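Local coordinates for extracellular solute-binding protein, family 1 (Bifidobacterium longum subsp. infantis ATCC 15697, PDB 3QUF), which probably binds a solute outside the cell, likely a sugar, and delivers it to an ABC transporter for uptake, at residues A[153-165]-A[282-294]. Sequence-based numbering, arbitrary orientation. Where two conformers were deposited one is given.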
ATOM      1  N   TYR A 153     -12.803 -23.801  13.683  1.00 40.21           N
ATOM      2  CA  TYR A 153     -11.708 -22.867  13.929  1.00 39.97           C
ATOM      3  C   TYR A 153     -12.116 -21.775  14.902  1.00 40.11           C
ATOM      4  O   TYR A 153     -13.054 -21.018  14.631  1.00 40.40           O
ATOM      5  CB  TYR A 153     -11.233 -22.223  12.615  1.00 38.82           C
ATOM      6  CG  TYR A 153     -10.655 -23.215  11.649  1.00 39.05           C
ATOM      7  CD1 TYR A 153     -11.489 -24.011  10.873  1.00 40.09           C
ATOM      8  CD2 TYR A 153      -9.274 -23.387  11.532  1.00 37.52           C
ATOM      9  CE1 TYR A 153     -10.971 -24.947   9.994  1.00 39.61           C
ATOM     10  CE2 TYR A 153      -8.747 -24.307  10.656  1.00 37.59           C
ATOM     11  CZ  TYR A 153      -9.598 -25.091   9.884  1.00 38.99           C
ATOM     12  OH  TYR A 153      -9.087 -26.018   8.997  1.00 41.41           O
ATOM     13  N   ASP A 154     -11.406 -21.697  16.026  1.00 40.36           N
ATOM     14  CA  ASP A 154     -11.582 -20.616  16.992  0.50 40.49           C
ATOM     15  C   ASP A 154     -10.553 -19.506  16.764  1.00 39.31           C
ATOM     16  O   ASP A 154     -10.660 -18.433  17.360  1.00 38.82           O
ATOM     17  CB  ASP A 154     -11.473 -21.138  18.435  0.50 41.97           C
ATOM     18  CG  ASP A 154     -10.044 -21.120  18.967  0.50 43.22           C
ATOM     19  OD1 ASP A 154      -9.242 -22.003  18.579  0.50 45.80           O
ATOM     20  OD2 ASP A 154      -9.734 -20.218  19.782  0.50 45.58           O
ATOM     21  N   LYS A 155      -9.554 -19.784  15.907  1.00 37.60           N
ATOM     22  CA  LYS A 155      -8.482 -18.855  15.567  1.00 36.02           C
ATOM     23  C   LYS A 155      -8.251 -18.903  14.054  1.00 33.04           C
ATOM     24  O   LYS A 155      -8.523 -19.915  13.394  1.00 32.03           O
ATOM     25  CB  LYS A 155      -7.183 -19.260  16.260  1.00 37.65           C
ATOM     26  CG  LYS A 155      -7.129 -18.946  17.768  1.00 42.55           C
ATOM     27  CD  LYS A 155      -5.970 -19.692  18.460  1.00 47.62           C
ATOM     28  CE  LYS A 155      -4.581 -19.119  18.093  1.00 49.84           C
ATOM     29  NZ  LYS A 155      -4.367 -17.724  18.602  1.00 51.47           N
ATOM     30  N   PHE A 156      -7.727 -17.817  13.506  1.00 29.55           N
ATOM     31  CA  PHE A 156      -7.506 -17.765  12.077  1.00 26.70           C
ATOM     32  C   PHE A 156      -6.260 -18.549  11.700  1.00 25.79           C
ATOM     33  O   PHE A 156      -5.251 -18.447  12.393  1.00 25.70           O
ATOM     34  CB  PHE A 156      -7.389 -16.324  11.591  1.00 26.33           C
ATOM     35  CG  PHE A 156      -7.677 -16.190  10.138  1.00 24.51           C
ATOM     36  CD1 PHE A 156      -8.979 -16.137   9.687  1.00 24.78           C
ATOM     37  CD2 PHE A 156      -6.652 -16.205   9.208  1.00 23.71           C
ATOM     38  CE1 PHE A 156      -9.259 -16.069   8.339  1.00 24.38           C
ATOM     39  CE2 PHE A 156      -6.925 -16.153   7.865  1.00 24.04           C
ATOM     40  CZ  PHE A 156      -8.241 -16.077   7.420  1.00 25.59           C
ATOM     41  N   PRO A 157      -6.317 -19.294  10.584  1.00 25.21           N
ATOM     42  CA  PRO A 157      -5.152 -20.013  10.083  1.00 25.47           C
ATOM     43  C   PRO A 157      -3.883 -19.180   9.966  1.00 24.36           C
ATOM     44  O   PRO A 157      -3.913 -18.057   9.428  1.00 24.04           O
ATOM     45  CB  PRO A 157      -5.609 -20.486   8.700  1.00 25.99           C
ATOM     46  CG  PRO A 157      -7.004 -20.745   8.853  1.00 27.76           C
ATOM     47  CD  PRO A 157      -7.510 -19.629   9.788  1.00 25.47           C
ATOM     48  N   LYS A 158      -2.781 -19.755  10.431  1.00 23.89           N
ATOM     49  CA  LYS A 158      -1.491 -19.117  10.393  1.00 23.59           C
ATOM     50  C   LYS A 158      -0.758 -19.303   9.063  1.00 22.00           C
ATOM     51  O   LYS A 158       0.000 -18.433   8.689  1.00 20.31           O
ATOM     52  CB  LYS A 158      -0.636 -19.607  11.555  1.00 24.89           C
ATOM     53  CG  LYS A 158      -1.114 -19.014  12.868  1.00 30.61           C
ATOM     54  CD  LYS A 158      -0.208 -19.445  14.027  1.00 36.87           C
ATOM     55  CE  LYS A 158      -0.676 -18.822  15.351  1.00 40.64           C
ATOM     56  NZ  LYS A 158      -1.127 -17.406  15.174  1.00 43.22           N
ATOM     57  N   THR A 159      -0.984 -20.424   8.364  1.00 20.91           N
ATOM     58  CA  THR A 159      -0.301 -20.685   7.112  1.00 21.02           C
ATOM     59  C   THR A 159      -1.284 -20.871   5.989  1.00 19.98           C
ATOM     60  O   THR A 159      -2.429 -21.217   6.199  1.00 20.52           O
ATOM     61  CB  THR A 159       0.566 -21.948   7.215  1.00 22.64           C
ATOM     62  OG1 THR A 159      -0.292 -23.089   7.377  1.00 24.27           O
ATOM     63  CG2 THR A 159       1.531 -21.832   8.403  1.00 23.55           C
ATOM     64  N   TRP A 160      -0.814 -20.651   4.779  1.00 19.50           N
ATOM     65  CA  TRP A 160      -1.653 -20.813   3.604  1.00 19.73           C
ATOM     66  C   TRP A 160      -2.247 -22.235   3.457  1.00 21.87           C
ATOM     67  O   TRP A 160      -3.416 -22.400   3.077  1.00 21.43           O
ATOM     68  CB  TRP A 160      -0.855 -20.392   2.369  1.00 19.56           C
ATOM     69  CG  TRP A 160      -1.679 -20.269   1.167  1.00 17.78           C
ATOM     70  CD1 TRP A 160      -1.735 -21.137   0.121  1.00 20.21           C
ATOM     71  CD2 TRP A 160      -2.534 -19.179   0.827  1.00 20.36           C
ATOM     72  NE1 TRP A 160      -2.621 -20.681  -0.835  1.00 18.68           N
ATOM     73  CE2 TRP A 160      -3.125 -19.480  -0.423  1.00 21.32           C
ATOM     74  CE3 TRP A 160      -2.873 -17.981   1.465  1.00 23.15           C
ATOM     75  CZ2 TRP A 160      -4.022 -18.627  -1.051  1.00 19.66           C
ATOM     76  CZ3 TRP A 160      -3.776 -17.143   0.850  1.00 23.13           C
ATOM     77  CH2 TRP A 160      -4.333 -17.464  -0.408  1.00 21.91           C
ATOM     78  N   ASP A 161      -1.449 -23.260   3.756  1.00 24.02           N
ATOM     79  CA  ASP A 161      -1.944 -24.632   3.678  0.50 25.89           C
ATOM     80  C   ASP A 161      -3.125 -24.807   4.651  1.00 26.00           C
ATOM     81  O   ASP A 161      -4.140 -25.421   4.306  1.00 26.68           O
ATOM     82  CB  ASP A 161      -0.809 -25.631   3.970  0.50 27.15           C
ATOM     83  CG  ASP A 161       0.325 -25.542   2.957  0.50 29.31           C
ATOM     84  OD1 ASP A 161       0.248 -24.703   2.039  0.50 33.42           O
ATOM     85  OD2 ASP A 161       1.301 -26.316   3.070  0.50 36.39           O
ATOM     86  N   GLU A 162      -3.013 -24.240   5.849  1.00 25.83           N
ATOM     87  CA  GLU A 162      -4.116 -24.282   6.830  1.00 26.48           C
ATOM     88  C   GLU A 162      -5.340 -23.479   6.355  1.00 25.91           C
ATOM     89  O   GLU A 162      -6.508 -23.827   6.612  1.00 26.48           O
ATOM     90  CB  GLU A 162      -3.634 -23.768   8.199  1.00 27.87           C
ATOM     91  CG  GLU A 162      -2.557 -24.630   8.872  1.00 31.94           C
ATOM     92  CD  GLU A 162      -1.686 -23.870   9.901  1.00 39.37           C
ATOM     93  OE1 GLU A 162      -1.724 -22.625   9.956  1.00 41.42           O
ATOM     94  OE2 GLU A 162      -0.964 -24.536  10.683  1.00 46.39           O
ATOM     95  N   PHE A 163      -5.077 -22.378   5.670  1.00 23.70           N
ATOM     96  CA  PHE A 163      -6.145 -21.595   5.064  1.00 23.35           C
ATOM     97  C   PHE A 163      -6.909 -22.383   4.001  1.00 23.48           C
ATOM     98  O   PHE A 163      -8.146 -22.278   3.901  1.00 23.24           O
ATOM     99  CB  PHE A 163      -5.550 -20.312   4.462  1.00 21.67           C
ATOM    100  CG  PHE A 163      -6.522 -19.473   3.667  1.00 21.65           C
ATOM    101  CD1 PHE A 163      -7.459 -18.689   4.302  1.00 23.76           C
ATOM    102  CD2 PHE A 163      -6.423 -19.397   2.288  1.00 22.84           C
ATOM    103  CE1 PHE A 163      -8.333 -17.879   3.560  1.00 22.96           C
ATOM    104  CE2 PHE A 163      -7.274 -18.592   1.555  1.00 24.39           C
ATOM    105  CZ  PHE A 163      -8.232 -17.837   2.206  1.00 25.24           C
ATOM    106  N   ILE A 164      -6.191 -23.167   3.203  1.00 23.50           N
ATOM    107  CA  ILE A 164      -6.832 -23.982   2.175  1.00 24.76           C
ATOM    108  C   ILE A 164      -7.698 -25.041   2.879  1.00 26.43           C
ATOM    109  O   ILE A 164      -8.866 -25.253   2.505  1.00 27.88           O
ATOM    110  CB  ILE A 164      -5.811 -24.632   1.220  1.00 24.68           C
ATOM    111  CG1 ILE A 164      -5.178 -23.567   0.314  1.00 23.35           C
ATOM    112  CG2 ILE A 164      -6.477 -25.704   0.344  1.00 27.27           C
ATOM    113  CD1 ILE A 164      -4.004 -24.063  -0.534  1.00 25.63           C
ATOM    114  N   GLU A 165      -7.145 -25.676   3.906  1.00 27.12           N
ATOM    115  CA  GLU A 165      -7.891 -26.710   4.650  1.00 28.97           C
ATOM    116  C   GLU A 165      -9.142 -26.105   5.309  1.00 29.61           C
ATOM    117  O   GLU A 165     -10.209 -26.712   5.266  1.00 30.50           O
ATOM    118  CB  GLU A 165      -7.014 -27.370   5.709  1.00 30.19           C
ATOM    119  CG  GLU A 165      -5.933 -28.298   5.151  1.00 33.99           C
ATOM    120  CD  GLU A 165      -6.468 -29.439   4.248  1.00 40.23           C
ATOM    121  OE1 GLU A 165      -7.369 -30.194   4.688  1.00 44.20           O
ATOM    122  OE2 GLU A 165      -5.978 -29.575   3.096  1.00 44.18           O
ATOM    123  N   ALA A 282      -7.288 -10.585  10.691  1.00 19.09           N
ATOM    124  CA  ALA A 282      -6.065 -11.367  10.776  1.00 18.99           C
ATOM    125  C   ALA A 282      -5.122 -10.949   9.670  1.00 16.39           C
ATOM    126  O   ALA A 282      -5.576 -10.500   8.622  1.00 16.24           O
ATOM    127  CB  ALA A 282      -6.402 -12.848  10.609  1.00 18.54           C
ATOM    128  N   PRO A 283      -3.797 -11.074   9.894  1.00 15.91           N
ATOM    129  CA  PRO A 283      -2.904 -10.923   8.765  1.00 14.89           C
ATOM    130  C   PRO A 283      -3.122 -12.051   7.751  1.00 14.76           C
ATOM    131  O   PRO A 283      -3.830 -13.042   8.035  1.00 16.03           O
ATOM    132  CB  PRO A 283      -1.509 -11.059   9.413  1.00 14.74           C
ATOM    133  CG  PRO A 283      -1.739 -11.987  10.549  1.00 15.74           C
ATOM    134  CD  PRO A 283      -3.125 -11.663  11.068  1.00 16.64           C
ATOM    135  N   PHE A 284      -2.528 -11.922   6.578  1.00 14.52           N
ATOM    136  CA  PHE A 284      -2.637 -12.994   5.606  1.00 14.52           C
ATOM    137  C   PHE A 284      -1.860 -14.216   6.081  1.00 15.01           C
ATOM    138  O   PHE A 284      -0.826 -14.078   6.752  1.00 14.53           O
ATOM    139  CB  PHE A 284      -2.139 -12.557   4.247  1.00 14.18           C
ATOM    140  CG  PHE A 284      -2.954 -11.456   3.659  1.00 12.48           C
ATOM    141  CD1 PHE A 284      -4.162 -11.709   3.038  1.00 17.04           C
ATOM    142  CD2 PHE A 284      -2.536 -10.147   3.792  1.00 13.05           C
ATOM    143  CE1 PHE A 284      -4.944 -10.665   2.553  1.00 15.64           C
ATOM    144  CE2 PHE A 284      -3.310  -9.104   3.318  1.00 14.17           C
ATOM    145  CZ  PHE A 284      -4.509  -9.368   2.683  1.00 17.06           C
ATOM    146  N   PRO A 285      -2.345 -15.408   5.756  1.00 16.06           N
ATOM    147  CA  PRO A 285      -1.594 -16.603   6.110  1.00 16.86           C
ATOM    148  C   PRO A 285      -0.194 -16.610   5.518  1.00 16.57           C
ATOM    149  O   PRO A 285       0.047 -16.078   4.439  1.00 16.95           O
ATOM    150  CB  PRO A 285      -2.412 -17.738   5.505  1.00 17.39           C
ATOM    151  CG  PRO A 285      -3.781 -17.161   5.271  1.00 19.14           C
ATOM    152  CD  PRO A 285      -3.518 -15.734   4.939  1.00 17.63           C
ATOM    153  N   ALA A 286       0.730 -17.197   6.253  1.00 16.38           N
ATOM    154  CA  ALA A 286       2.098 -17.275   5.802  1.00 15.92           C
ATOM    155  C   ALA A 286       2.284 -18.255   4.643  1.00 16.46           C
ATOM    156  O   ALA A 286       1.593 -19.270   4.526  1.00 18.88           O
ATOM    157  CB  ALA A 286       3.014 -17.693   6.967  1.00 16.27           C
ATOM    158  N   TYR A 287       3.289 -17.976   3.839  1.00 17.16           N
ATOM    159  CA  TYR A 287       3.733 -18.909   2.802  1.00 17.79           C
ATOM    160  C   TYR A 287       4.165 -20.258   3.374  1.00 18.98           C
ATOM    161  O   TYR A 287       3.775 -21.271   2.848  1.00 19.02           O
ATOM    162  CB  TYR A 287       4.844 -18.252   2.037  1.00 17.22           C
ATOM    163  CG  TYR A 287       5.487 -19.062   0.959  1.00 16.43           C
ATOM    164  CD1 TYR A 287       4.854 -19.236  -0.271  1.00 17.59           C
ATOM    165  CD2 TYR A 287       6.758 -19.581   1.130  1.00 18.48           C
ATOM    166  CE1 TYR A 287       5.461 -19.956  -1.289  1.00 18.18           C
ATOM    167  CE2 TYR A 287       7.399 -20.285   0.092  1.00 19.09           C
ATOM    168  CZ  TYR A 287       6.725 -20.472  -1.100  1.00 20.43           C
ATOM    169  OH  TYR A 287       7.342 -21.129  -2.149  1.00 21.27           O
ATOM    170  N   SER A 288       4.917 -20.271   4.474  1.00 19.83           N
ATOM    171  CA  SER A 288       5.409 -21.536   5.047  1.00 21.81           C
ATOM    172  C   SER A 288       5.625 -21.589   6.551  1.00 23.48           C
ATOM    173  O   SER A 288       5.471 -22.678   7.144  1.00 25.36           O
ATOM    174  CB  SER A 288       6.711 -21.980   4.350  1.00 21.85           C
ATOM    175  OG  SER A 288       7.819 -21.219   4.780  1.00 24.42           O
ATOM    176  N   LYS A 289       6.002 -20.473   7.175  1.00 23.45           N
ATOM    177  CA  LYS A 289       6.380 -20.448   8.592  1.00 24.65           C
ATOM    178  C   LYS A 289       5.228 -20.055   9.515  1.00 25.27           C
ATOM    179  O   LYS A 289       4.343 -19.264   9.137  1.00 22.41           O
ATOM    180  CB  LYS A 289       7.544 -19.500   8.808  1.00 25.71           C
ATOM    181  CG  LYS A 289       8.780 -19.833   7.963  1.00 27.35           C
ATOM    182  CD  LYS A 289       9.960 -18.922   8.286  1.00 33.13           C
ATOM    183  CE  LYS A 289      11.264 -19.381   7.601  1.00 37.79           C
ATOM    184  NZ  LYS A 289      12.352 -18.337   7.729  1.00 40.07           N
ATOM    185  N   GLU A 290       5.245 -20.597  10.735  1.00 26.57           N
ATOM    186  CA  GLU A 290       4.150 -20.329  11.682  1.00 27.85           C
ATOM    187  C   GLU A 290       4.078 -18.843  12.056  1.00 26.09           C
ATOM    188  O   GLU A 290       3.038 -18.372  12.482  1.00 26.78           O
ATOM    189  CB  GLU A 290       4.255 -21.209  12.940  1.00 30.21           C
ATOM    190  CG  GLU A 290       3.768 -22.649  12.700  1.00 35.62           C
ATOM    191  CD  GLU A 290       2.239 -22.764  12.671  1.00 41.14           C
ATOM    192  OE1 GLU A 290       1.603 -22.433  13.703  1.00 45.06           O
ATOM    193  OE2 GLU A 290       1.684 -23.216  11.636  1.00 44.10           O
ATOM    194  N   ASP A 291       5.191 -18.129  11.920  1.00 25.65           N
ATOM    195  CA  ASP A 291       5.234 -16.703  12.193  1.00 25.83           C
ATOM    196  C   ASP A 291       5.474 -15.829  10.967  1.00 23.21           C
ATOM    197  O   ASP A 291       5.917 -14.692  11.090  1.00 24.33           O
ATOM    198  CB  ASP A 291       6.316 -16.423  13.233  1.00 27.91           C
ATOM    199  CG  ASP A 291       7.743 -16.680  12.702  1.00 32.49           C
ATOM    200  OD1 ASP A 291       7.945 -17.120  11.536  1.00 33.68           O
ATOM    201  OD2 ASP A 291       8.682 -16.429  13.491  1.00 42.09           O
ATOM    202  N   GLY A 292       5.144 -16.340   9.791  1.00 20.41           N
ATOM    203  CA  GLY A 292       5.552 -15.711   8.528  1.00 18.16           C
ATOM    204  C   GLY A 292       4.489 -14.803   7.920  1.00 16.33           C
ATOM    205  O   GLY A 292       4.533 -14.526   6.720  1.00 15.23           O
ATOM    206  N   GLN A 293       3.542 -14.356   8.742  1.00 15.04           N
ATOM    207  CA  GLN A 293       2.416 -13.550   8.234  1.00 14.13           C
ATOM    208  C   GLN A 293       2.773 -12.091   7.956  1.00 13.06           C
ATOM    209  O   GLN A 293       3.572 -11.470   8.688  1.00 13.84           O
ATOM    210  CB  GLN A 293       1.206 -13.602   9.162  1.00 14.40           C
ATOM    211  CG  GLN A 293       0.713 -14.992   9.526  1.00 17.36           C
ATOM    212  CD  GLN A 293       1.559 -15.656  10.589  1.00 19.99           C
ATOM    213  OE1 GLN A 293       2.321 -14.992  11.327  1.00 19.33           O
ATOM    214  NE2 GLN A 293       1.442 -16.998  10.675  1.00 22.42           N
ATOM    215  N   TRP A 294       2.179 -11.566   6.879  1.00 13.00           N
ATOM    216  CA  TRP A 294       2.292 -10.163   6.469  1.00 12.12           C
ATOM    217  C   TRP A 294       0.891  -9.568   6.273  1.00 12.45           C
ATOM    218  O   TRP A 294      -0.093 -10.280   6.138  1.00 12.89           O
ATOM    219  CB  TRP A 294       3.107 -10.041   5.169  1.00 12.77           C
ATOM    220  CG  TRP A 294       4.581 -10.176   5.409  1.00 13.38           C
ATOM    221  CD1 TRP A 294       5.206 -11.263   5.920  1.00 14.57           C
ATOM    222  CD2 TRP A 294       5.573  -9.180   5.253  1.00 12.75           C
ATOM    223  NE1 TRP A 294       6.530 -11.012   6.116  1.00 14.84           N
ATOM    224  CE2 TRP A 294       6.800  -9.744   5.690  1.00 13.63           C
ATOM    225  CE3 TRP A 294       5.565  -7.856   4.813  1.00 14.09           C
ATOM    226  CZ2 TRP A 294       7.997  -9.035   5.661  1.00 13.89           C
ATOM    227  CZ3 TRP A 294       6.748  -7.174   4.760  1.00 12.93           C
ATOM    228  CH2 TRP A 294       7.961  -7.764   5.229  1.00 13.76           C
TER
HETATM  229  O   HOH W   1      -3.010 -15.419   9.583  1.00 22.43           O
HETATM  230  O   HOH W   2       1.687 -22.966   4.060  1.00 32.65           O
HETATM  231  O   HOH W   3       1.743 -22.975   1.251  1.00 38.62           O
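Lys158 O takes two hydrogen bonds from 282-294. Gln293 NE2 donates to Lys158 O at 2.8 Å. Ala286 N donates to the same oxygen, nearly straight (176°). The two donors come from opposite faces of the carbonyl plane. Two residues on, Trp160 N donates to Ala286 O at 2.8 Å. Thr159 and Ala286 thus form a single beta bridge.

Pro285 packs against three aromatic side chains. Its CG lies 3.7 Å from Phe163 CB and also meets Trp160 CE3 and the edge of the Phe156 ring. Phe156 CG is anti to the backbone N (chi1 -158°), which brings the ring against the methyl of Ala282. Water 1 links Pro157 O to Pro283 O.

Glu290 OE2 sits 3.1 Å from Glu162 OE2, both acceptors, with the carboxylates steeply turned. One of the two may be protonated, or their affinity for a proton raised. Glu290 OE2 also touches Thr159 CG2.

The Gln293 chain bends at chi2 (78°), which turns its amide back to Glu290 O, where NE2 donates a second bond, Gln293 NE2 to Glu290 O at 2.8 Å, bracing the type I turn 289-292. A leucine here would probably cost Lys158 O one of its two donors and Glu290 O this amide, and brace the 289-292 turn less firmly.

Behind the bridge, Thr159 N donates to Glu162 OE1, and Glu162 N returns a weak bond to Thr159 OG1. Trp160 NE1 is held by Arg228 O. The arrangement is a capping box at the start of helix 160-172, bridged to the loop between strands 279-282 and 295-305 in one lobe of the solute-binding protein fold.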